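Local coordinates for protein pyruvate formate-lyase 2 (Archaeoglobus fulgidus, PDB 2F3O) that is of unknown function but belongs to the glycyl radical enzymes, with relatives such as pyruvate formate-lyase and glycerol dehydratase, and probably has lyase activity, at residues Y269-S274 with P316-L321; Y325-A330 with E759-V764. All coordinates share one frame; numbering follows the deposited sequence.

Contact 1 and contact 2 follow one another along the chain, and their centres lie about 12 Å apart in the interior. They touch directly: Gln271 NE2 of contact 1 is 3.0 Å from Ala330 O of contact 2, a probable hydrogen bond, while Phe318 CE2 packs 3.5 Å from Phe326 CB and Pro316 CD 3.6 Å from Gln329 CA. The side chain of Gln271 comes within about 3 Å of a bound glycerol, probably from the crystallisation liquor, which may mark a pocket. Contact 2 lies beside the loop of the predicted radical site, Gly752, where no radical is present in this structure: Gly328 O bonds to the adjacent Trp753. Segment 325-330 thus bonds both to Gln271 and to Trp753.

Contact 1: Y269-S274 with P316-L321; sequences YEQAIS and PAFDSL
Gln271 and Phe318 meet where two loops close together in the core of this glycyl radical enzyme, one leading into the short strand 273-274 and the other, just before helix 322-325, containing an inverse gamma turn centred on Ala317. The nearest backbone approach is Glu270 CA to Pro316 CA, 6.5 Å, so side chains carry the contact. Gln271 places CG anti to its carbonyl carbon and then bends at chi2 (-62°), which folds the amide back toward Glu270. NE2 thereby donates to Glu270 OE1 at 2.8 Å, nearly in the plane of its own amide and on the anti side of the carboxylate, somewhat out of its plane. It also lies 3.7 Å from Phe318 CZ, with amide and ring planes inclined by 33°. The second NE2 acceptor is Ala330 O, so two protein acceptors hold NE2, and in this crystal the glycerol, probably from the liquor, holds OE1. A leucine here would probably leave Glu270 OE1 and Ala330 O without their shared donor and the carboxylate freer to turn. Glu270 OE1 comes within 4.1 Å of Phe318 CE1, its carboxylate turned steeply to the ring at 79°. Asn99 ND2 bonds to Pro316 O, and Arg96 NH2 to Phe318 O, holding the other loop. Within that loop, Pro316 CB sits over the centre of the Phe318 ring, 3.5 Å above its plane.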
# COMPACT_ATOMS: atom_id res chain seq x y z
N TYR A 269 -25.45 1.23 -21.55
CA TYR A 269 -25.79 1.08 -22.96
C TYR A 269 -26.00 -0.38 -23.37
O TYR A 269 -25.60 -1.31 -22.68
CB TYR A 269 -24.82 1.89 -23.86
CG TYR A 269 -23.64 1.15 -24.40
CD1 TYR A 269 -23.41 1.10 -25.77
CD2 TYR A 269 -22.74 0.51 -23.55
CE1 TYR A 269 -22.32 0.41 -26.30
CE2 TYR A 269 -21.64 -0.20 -24.06
CZ TYR A 269 -21.44 -0.23 -25.44
OH TYR A 269 -20.37 -0.93 -25.94
N GLU A 270 -26.66 -0.54 -24.52
CA GLU A 270 -27.33 -1.77 -24.98
C GLU A 270 -26.50 -3.03 -25.14
O GLU A 270 -27.07 -4.09 -25.41
CB GLU A 270 -27.95 -1.50 -26.34
CG GLU A 270 -28.07 -0.03 -26.63
CD GLU A 270 -26.89 0.56 -27.42
OE1 GLU A 270 -26.30 -0.15 -28.27
OE2 GLU A 270 -26.58 1.76 -27.20
N GLN A 271 -25.18 -2.95 -25.01
CA GLN A 271 -24.36 -4.08 -25.37
C GLN A 271 -24.00 -5.04 -24.24
O GLN A 271 -23.28 -4.69 -23.30
CB GLN A 271 -23.10 -3.63 -26.11
CG GLN A 271 -23.38 -2.71 -27.25
CD GLN A 271 -24.21 -3.37 -28.29
OE1 GLN A 271 -23.86 -4.46 -28.74
NE2 GLN A 271 -25.31 -2.74 -28.69
N ALA A 272 -24.53 -6.25 -24.34
CA ALA A 272 -23.98 -7.41 -23.67
C ALA A 272 -24.17 -7.49 -22.17
O ALA A 272 -23.39 -8.16 -21.51
CB ALA A 272 -22.53 -7.64 -24.04
N ILE A 273 -25.18 -6.81 -21.65
CA ILE A 273 -25.51 -6.95 -20.24
C ILE A 273 -26.16 -8.31 -20.08
O ILE A 273 -27.28 -8.52 -20.52
CB ILE A 273 -26.47 -5.85 -19.80
CG1 ILE A 273 -25.92 -4.49 -20.18
CG2 ILE A 273 -26.71 -5.91 -18.31
CD1 ILE A 273 -26.82 -3.36 -19.78
N SER A 274 -25.46 -9.24 -19.45
CA SER A 274 -25.85 -10.65 -19.51
C SER A 274 -26.27 -11.20 -18.17
O SER A 274 -26.09 -10.56 -17.14
CB SER A 274 -24.71 -11.46 -20.09
OG SER A 274 -24.31 -10.91 -21.34
N PRO A 316 -30.40 -2.18 -31.41
CA PRO A 316 -29.40 -1.15 -31.07
C PRO A 316 -29.61 0.19 -31.79
O PRO A 316 -30.16 0.21 -32.87
CB PRO A 316 -28.10 -1.79 -31.52
CG PRO A 316 -28.51 -2.68 -32.66
CD PRO A 316 -29.88 -3.17 -32.36
N ALA A 317 -29.17 1.29 -31.20
CA ALA A 317 -29.32 2.63 -31.83
C ALA A 317 -28.14 2.98 -32.72
O ALA A 317 -27.51 4.03 -32.54
CB ALA A 317 -29.52 3.73 -30.76
N PHE A 318 -27.84 2.11 -33.67
CA PHE A 318 -26.67 2.26 -34.50
C PHE A 318 -26.99 3.15 -35.68
O PHE A 318 -28.00 2.96 -36.33
CB PHE A 318 -26.24 0.90 -35.02
CG PHE A 318 -25.62 -0.00 -33.98
CD1 PHE A 318 -25.01 0.52 -32.85
CD2 PHE A 318 -25.59 -1.37 -34.17
CE1 PHE A 318 -24.44 -0.31 -31.92
CE2 PHE A 318 -25.01 -2.20 -33.25
CZ PHE A 318 -24.44 -1.67 -32.12
N ASP A 319 -26.10 4.08 -35.99
CA ASP A 319 -26.22 4.86 -37.22
C ASP A 319 -25.75 4.04 -38.44
O ASP A 319 -25.42 2.86 -38.31
CB ASP A 319 -25.35 6.09 -37.13
CG ASP A 319 -23.89 5.73 -36.97
OD1 ASP A 319 -23.52 5.39 -35.84
OD2 ASP A 319 -23.13 5.76 -37.98
N SER A 320 -25.67 4.70 -39.59
CA SER A 320 -25.33 4.07 -40.87
C SER A 320 -23.94 3.46 -40.95
O SER A 320 -23.77 2.41 -41.56
CB SER A 320 -25.49 5.08 -42.01
OG SER A 320 -24.33 5.89 -42.11
N LEU A 321 -22.95 4.12 -40.35
CA LEU A 321 -21.60 3.57 -40.31
C LEU A 321 -21.53 2.43 -39.30
O LEU A 321 -21.00 1.36 -39.61
CB LEU A 321 -20.57 4.65 -40.00
CG LEU A 321 -20.76 5.95 -40.80
CD1 LEU A 321 -19.85 7.08 -40.26
CD2 LEU A 321 -20.54 5.73 -42.30

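Contact 2: Y325-A330 with E759-V764; sequences YFSGQA and ELSRPV
Gly328 and Leu760 bring the two backbones together, their CA atoms 4.9 Å apart, where the loop after helix 322-325 passes the residues leading into helix 762-770. Gly328 has a positive phi of 106°, a conformation in which a side chain would press on the carbonyl oxygen of Ser327 and point close to Leu760 CD2. That methyl instead packs on Gly328 CA at 3.6 Å. Beside it the backbone of Ser761 is tied across: its N donates to Ser327 OG at 3.2 Å with an N-H...O angle of 145°. Ser761 is also the N-cap of the helix, its OG taking a weak bond from Val764 N, so the serine pair joins the loop to the helix start. Ser327 CB lies 4.2 Å from Val764 CG2. Further along, Gln329 runs extended beyond CG, while Glu759 bends at chi2 and lays its carboxylate over the amide, the planes only 4° apart and stacked, with Gln329 NE2 3.6 Å from Glu759 CD. One polar atom of each goes to a common third residue: Gln329 NE2 bonds to Asn99 OD1, and Glu759 OE2 to Asn99 N. Around the contact, Val764 and Pro763 pack against helix 634-640, while Leu760 and Gln329 rest on strand 754-756, which follows the loop of the predicted radical glycine.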
# COMPACT_ATOMS: atom_id res chain seq x y z
N TYR A 325 -20.35 -2.11 -39.36
CA TYR A 325 -19.37 -2.80 -38.53
C TYR A 325 -20.04 -3.69 -37.50
O TYR A 325 -19.42 -4.60 -36.96
CB TYR A 325 -18.45 -1.81 -37.83
CG TYR A 325 -17.48 -1.06 -38.73
CD1 TYR A 325 -17.87 0.10 -39.38
CD2 TYR A 325 -16.17 -1.50 -38.89
CE1 TYR A 325 -16.97 0.80 -40.21
CE2 TYR A 325 -15.26 -0.79 -39.71
CZ TYR A 325 -15.68 0.35 -40.37
OH TYR A 325 -14.82 1.06 -41.17
N PHE A 326 -21.32 -3.44 -37.25
CA PHE A 326 -22.06 -4.24 -36.26
C PHE A 326 -23.45 -4.70 -36.76
O PHE A 326 -24.42 -4.66 -36.00
CB PHE A 326 -22.20 -3.48 -34.93
CG PHE A 326 -20.88 -3.07 -34.34
CD1 PHE A 326 -20.37 -1.79 -34.56
CD2 PHE A 326 -20.14 -3.95 -33.59
CE1 PHE A 326 -19.14 -1.42 -34.03
CE2 PHE A 326 -18.92 -3.58 -33.06
CZ PHE A 326 -18.42 -2.31 -33.28
N SER A 327 -23.51 -5.16 -38.01
CA SER A 327 -24.78 -5.51 -38.68
C SER A 327 -25.45 -6.70 -38.03
O SER A 327 -24.79 -7.61 -37.56
CB SER A 327 -24.53 -5.86 -40.15
OG SER A 327 -25.63 -5.49 -40.96
N GLY A 328 -26.78 -6.69 -38.00
CA GLY A 328 -27.48 -7.83 -37.45
C GLY A 328 -28.08 -7.59 -36.10
O GLY A 328 -28.28 -8.55 -35.34
N GLN A 329 -28.35 -6.33 -35.81
CA GLN A 329 -29.09 -5.93 -34.61
C GLN A 329 -28.49 -6.47 -33.32
O GLN A 329 -29.15 -7.17 -32.54
CB GLN A 329 -30.56 -6.33 -34.73
CG GLN A 329 -31.26 -5.71 -35.91
CD GLN A 329 -32.70 -6.15 -36.01
OE1 GLN A 329 -33.03 -7.32 -35.78
NE2 GLN A 329 -33.57 -5.21 -36.36
N ALA A 330 -27.22 -6.17 -33.11
CA ALA A 330 -26.44 -6.79 -32.06
C ALA A 330 -26.62 -6.05 -30.75
O ALA A 330 -26.24 -4.89 -30.61
CB ALA A 330 -25.00 -6.80 -32.46
N GLU A 759 -32.07 -8.58 -41.57
CA GLU A 759 -31.45 -7.41 -40.97
C GLU A 759 -29.94 -7.28 -41.17
O GLU A 759 -29.33 -6.37 -40.64
CB GLU A 759 -31.82 -7.36 -39.49
CG GLU A 759 -33.32 -7.49 -39.29
CD GLU A 759 -34.11 -6.24 -39.76
OE1 GLU A 759 -35.35 -6.34 -39.87
OE2 GLU A 759 -33.50 -5.17 -40.02
N LEU A 760 -29.35 -8.18 -41.94
CA LEU A 760 -27.94 -8.10 -42.29
C LEU A 760 -27.77 -7.35 -43.59
O LEU A 760 -28.59 -7.50 -44.48
CB LEU A 760 -27.38 -9.50 -42.46
CG LEU A 760 -27.46 -10.34 -41.20
CD1 LEU A 760 -27.23 -11.79 -41.52
CD2 LEU A 760 -26.41 -9.83 -40.27
N SER A 761 -26.71 -6.57 -43.72
CA SER A 761 -26.43 -5.79 -44.94
C SER A 761 -26.09 -6.69 -46.13
O SER A 761 -25.84 -7.88 -45.93
CB SER A 761 -25.27 -4.82 -44.69
OG SER A 761 -24.05 -5.53 -44.55
N ARG A 762 -26.10 -6.13 -47.34
CA ARG A 762 -25.78 -6.91 -48.57
C ARG A 762 -24.41 -7.56 -48.52
O ARG A 762 -24.34 -8.76 -48.80
CB ARG A 762 -25.89 -6.09 -49.88
CG ARG A 762 -27.09 -5.22 -49.98
CD ARG A 762 -28.17 -5.80 -50.90
NE ARG A 762 -29.36 -4.95 -50.87
CZ ARG A 762 -29.50 -3.80 -51.53
NH1 ARG A 762 -28.53 -3.32 -52.30
NH2 ARG A 762 -30.64 -3.11 -51.41
N PRO A 763 -23.33 -6.80 -48.18
CA PRO A 763 -22.07 -7.52 -48.04
C PRO A 763 -22.11 -8.66 -47.01
O PRO A 763 -21.54 -9.72 -47.27
CB PRO A 763 -21.08 -6.42 -47.63
CG PRO A 763 -21.65 -5.19 -48.19
CD PRO A 763 -23.12 -5.35 -47.96
N VAL A 764 -22.80 -8.46 -45.89
CA VAL A 764 -22.82 -9.48 -44.84
C VAL A 764 -23.68 -10.68 -45.24
O VAL A 764 -23.27 -11.82 -45.03
CB VAL A 764 -23.20 -8.91 -43.45
CG1 VAL A 764 -23.28 -10.01 -42.40
CG2 VAL A 764 -22.16 -7.89 -43.01